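Local coordinates for protein rifin (Plasmodium falciparum, PDB 7JZK) that is a variant surface antigen of the malaria parasite whose V2 domain, the part present here, binds the ectodomain of the immune receptor LAIR1, in the form carried by antibody MGD21, at residues D42-G46 with T47-S51. Residues are numbered along the deposited sequence; the frame is centred on the assembly and turned at random.
Sequences DNLNG and TSLKS. With NAG (2-acetamido-2-deoxy-beta-D-glucopyranose), chain E.
Leu44 and Thr47 pair across a beta hairpin with a two-residue turn, a local contact in the V2 domain between strands 43-44 and 47-48. Leu44 N gives a 2.8 Å hydrogen bond to Thr47 O. The return bond, Thr47 N to Leu44 O, is longer at 3.2 Å. Asn45 and Gly46, both with positive phi, form the type I' turn that reverses the chain. Asn45 carries the N-linked glycan, its ND2 bonded covalently to C1 of the sugar. At the non-hydrogen-bonded pair Asn43-Ser48 the two side chains point apart, although Asn43 OD1 lies 3.4 Å from Ser48 CA. Further along, Leu49 brings CD1 against Leu44 CB at 3.4 Å. Ser48 is the N-cap of helix 49-55: its OG lies between the backbone N and the carbonyl carbon (chi1 78°), where it accepts a 3.0 Å hydrogen bond from Ser51 N, while the hydroxyls of Thr47 and Ser51 also hydrogen-bond. The hairpin thus leads directly into that helix, whose Phe52 touches Leu44, Asn45 and Thr47. Leu44 packs on Ala67 and Ile68 of helix 61-75, where Gln71 NE2 hydrogen-bonds to Asn43 O and Gln71 OE1 accepts from Asn45 N, and Leu49 rests on Ile32 and Leu35 of helix 13-39.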
loop_
_atom_site.group_PDB
_atom_site.type_symbol
_atom_site.label_atom_id
_atom_site.label_comp_id
_atom_site.label_asym_id
_atom_site.label_seq_id
_atom_site.Cartn_x
_atom_site.Cartn_y
_atom_site.Cartn_z
ATOM N N ASP B 42 11.482 -3.587 -9.247
ATOM C CA ASP B 42 12.156 -3.839 -10.541
ATOM C C ASP B 42 11.127 -3.815 -11.665
ATOM O O ASP B 42 11.524 -3.749 -12.831
ATOM C CB ASP B 42 12.825 -5.203 -10.510
ATOM C CG ASP B 42 13.929 -5.280 -9.479
ATOM O OD1 ASP B 42 15.053 -4.853 -9.797
ATOM O OD2 ASP B 42 13.650 -5.754 -8.365
ATOM N N ASN B 43 9.853 -3.866 -11.318
ATOM C CA ASN B 43 8.790 -3.942 -12.339
ATOM C C ASN B 43 7.694 -2.942 -11.997
ATOM O O ASN B 43 7.482 -2.711 -10.818
ATOM C CB ASN B 43 8.235 -5.360 -12.432
ATOM C CG ASN B 43 9.289 -6.400 -12.736
ATOM O OD1 ASN B 43 9.856 -6.415 -13.823
ATOM N ND2 ASN B 43 9.556 -7.279 -11.785
ATOM N N LEU B 44 7.083 -2.344 -13.013
ATOM C CA LEU B 44 5.960 -1.411 -12.806
ATOM C C LEU B 44 4.863 -1.691 -13.821
ATOM O O LEU B 44 5.182 -1.871 -14.989
ATOM C CB LEU B 44 6.443 0.029 -12.928
ATOM C CG LEU B 44 5.574 1.084 -12.261
ATOM C CD1 LEU B 44 5.223 0.661 -10.848
ATOM C CD2 LEU B 44 6.288 2.422 -12.259
ATOM N N ASN B 45 3.625 -1.753 -13.365
ATOM C CA ASN B 45 2.470 -1.888 -14.272
ATOM C C ASN B 45 2.604 -3.110 -15.155
ATOM O O ASN B 45 2.289 -3.014 -16.340
ATOM C CB ASN B 45 2.254 -0.569 -14.980
ATOM C CG ASN B 45 0.935 -0.463 -15.689
ATOM O OD1 ASN B 45 -0.131 -0.454 -15.083
ATOM N ND2 ASN B 45 1.044 -0.386 -16.991
ATOM N N GLY B 46 3.055 -4.217 -14.595
ATOM C CA GLY B 46 3.047 -5.472 -15.364
ATOM C C GLY B 46 4.212 -5.653 -16.296
ATOM O O GLY B 46 4.168 -6.566 -17.111
ATOM N N THR B 47 5.212 -4.803 -16.178
ATOM C CA THR B 47 6.326 -4.891 -17.126
ATOM C C THR B 47 7.584 -4.367 -16.456
ATOM O O THR B 47 7.471 -3.687 -15.442
ATOM C CB THR B 47 5.963 -4.210 -18.446
ATOM O OG1 THR B 47 6.834 -4.751 -19.435
ATOM C CG2 THR B 47 6.035 -2.701 -18.387
ATOM N N SER B 48 8.732 -4.690 -17.028
ATOM C CA SER B 48 10.022 -4.250 -16.469
ATOM C C SER B 48 10.091 -2.738 -16.566
ATOM O O SER B 48 9.400 -2.176 -17.390
ATOM C CB SER B 48 11.154 -4.891 -17.207
ATOM O OG SER B 48 11.381 -4.261 -18.453
ATOM N N LEU B 49 10.895 -2.127 -15.712
ATOM C CA LEU B 49 10.979 -0.656 -15.703
ATOM C C LEU B 49 11.601 -0.185 -17.015
ATOM O O LEU B 49 11.212 0.884 -17.475
ATOM C CB LEU B 49 11.867 -0.258 -14.523
ATOM C CG LEU B 49 11.250 0.664 -13.476
ATOM C CD1 LEU B 49 9.846 0.220 -13.131
ATOM C CD2 LEU B 49 12.107 0.691 -12.224
ATOM N N LYS B 50 12.498 -0.983 -17.610
ATOM C CA LYS B 50 12.990 -0.567 -18.928
ATOM C C LYS B 50 11.877 -0.643 -19.958
ATOM O O LYS B 50 11.704 0.269 -20.763
ATOM C CB LYS B 50 14.176 -1.433 -19.393
ATOM C CG LYS B 50 14.662 -1.166 -20.827
ATOM C CD LYS B 50 15.836 -2.116 -21.234
ATOM C CE LYS B 50 16.709 -1.579 -22.419
ATOM N NZ LYS B 50 17.367 -0.246 -22.096
ATOM N N SER B 51 11.086 -1.714 -19.923
ATOM C CA SER B 51 9.933 -1.836 -20.810
ATOM C C SER B 51 8.873 -0.797 -20.479
ATOM O O SER B 51 8.194 -0.280 -21.368
ATOM C CB SER B 51 9.338 -3.243 -20.689
ATOM O OG SER B 51 8.014 -3.352 -21.207
HETATM C C1 NAG E . -0.002 -0.235 -17.911
HETATM C C2 NAG E . 0.584 0.231 -19.195
HETATM C C3 NAG E . -0.524 0.584 -20.146
HETATM C C4 NAG E . -1.508 -0.565 -20.313
HETATM C C5 NAG E . -1.879 -1.260 -18.997
HETATM C C6 NAG E . -2.460 -2.636 -19.238
HETATM C C7 NAG E . 2.784 1.274 -19.175
HETATM C C8 NAG E . 3.556 2.534 -18.975
HETATM N N2 NAG E . 1.465 1.362 -19.021
HETATM O O3 NAG E . 0.089 0.928 -21.386
HETATM O O4 NAG E . -2.716 0.035 -20.758
HETATM O O5 NAG E . -0.742 -1.436 -18.130
HETATM O O6 NAG E . -2.885 -3.210 -18.011
HETATM O O7 NAG E . 3.326 0.212 -19.416
#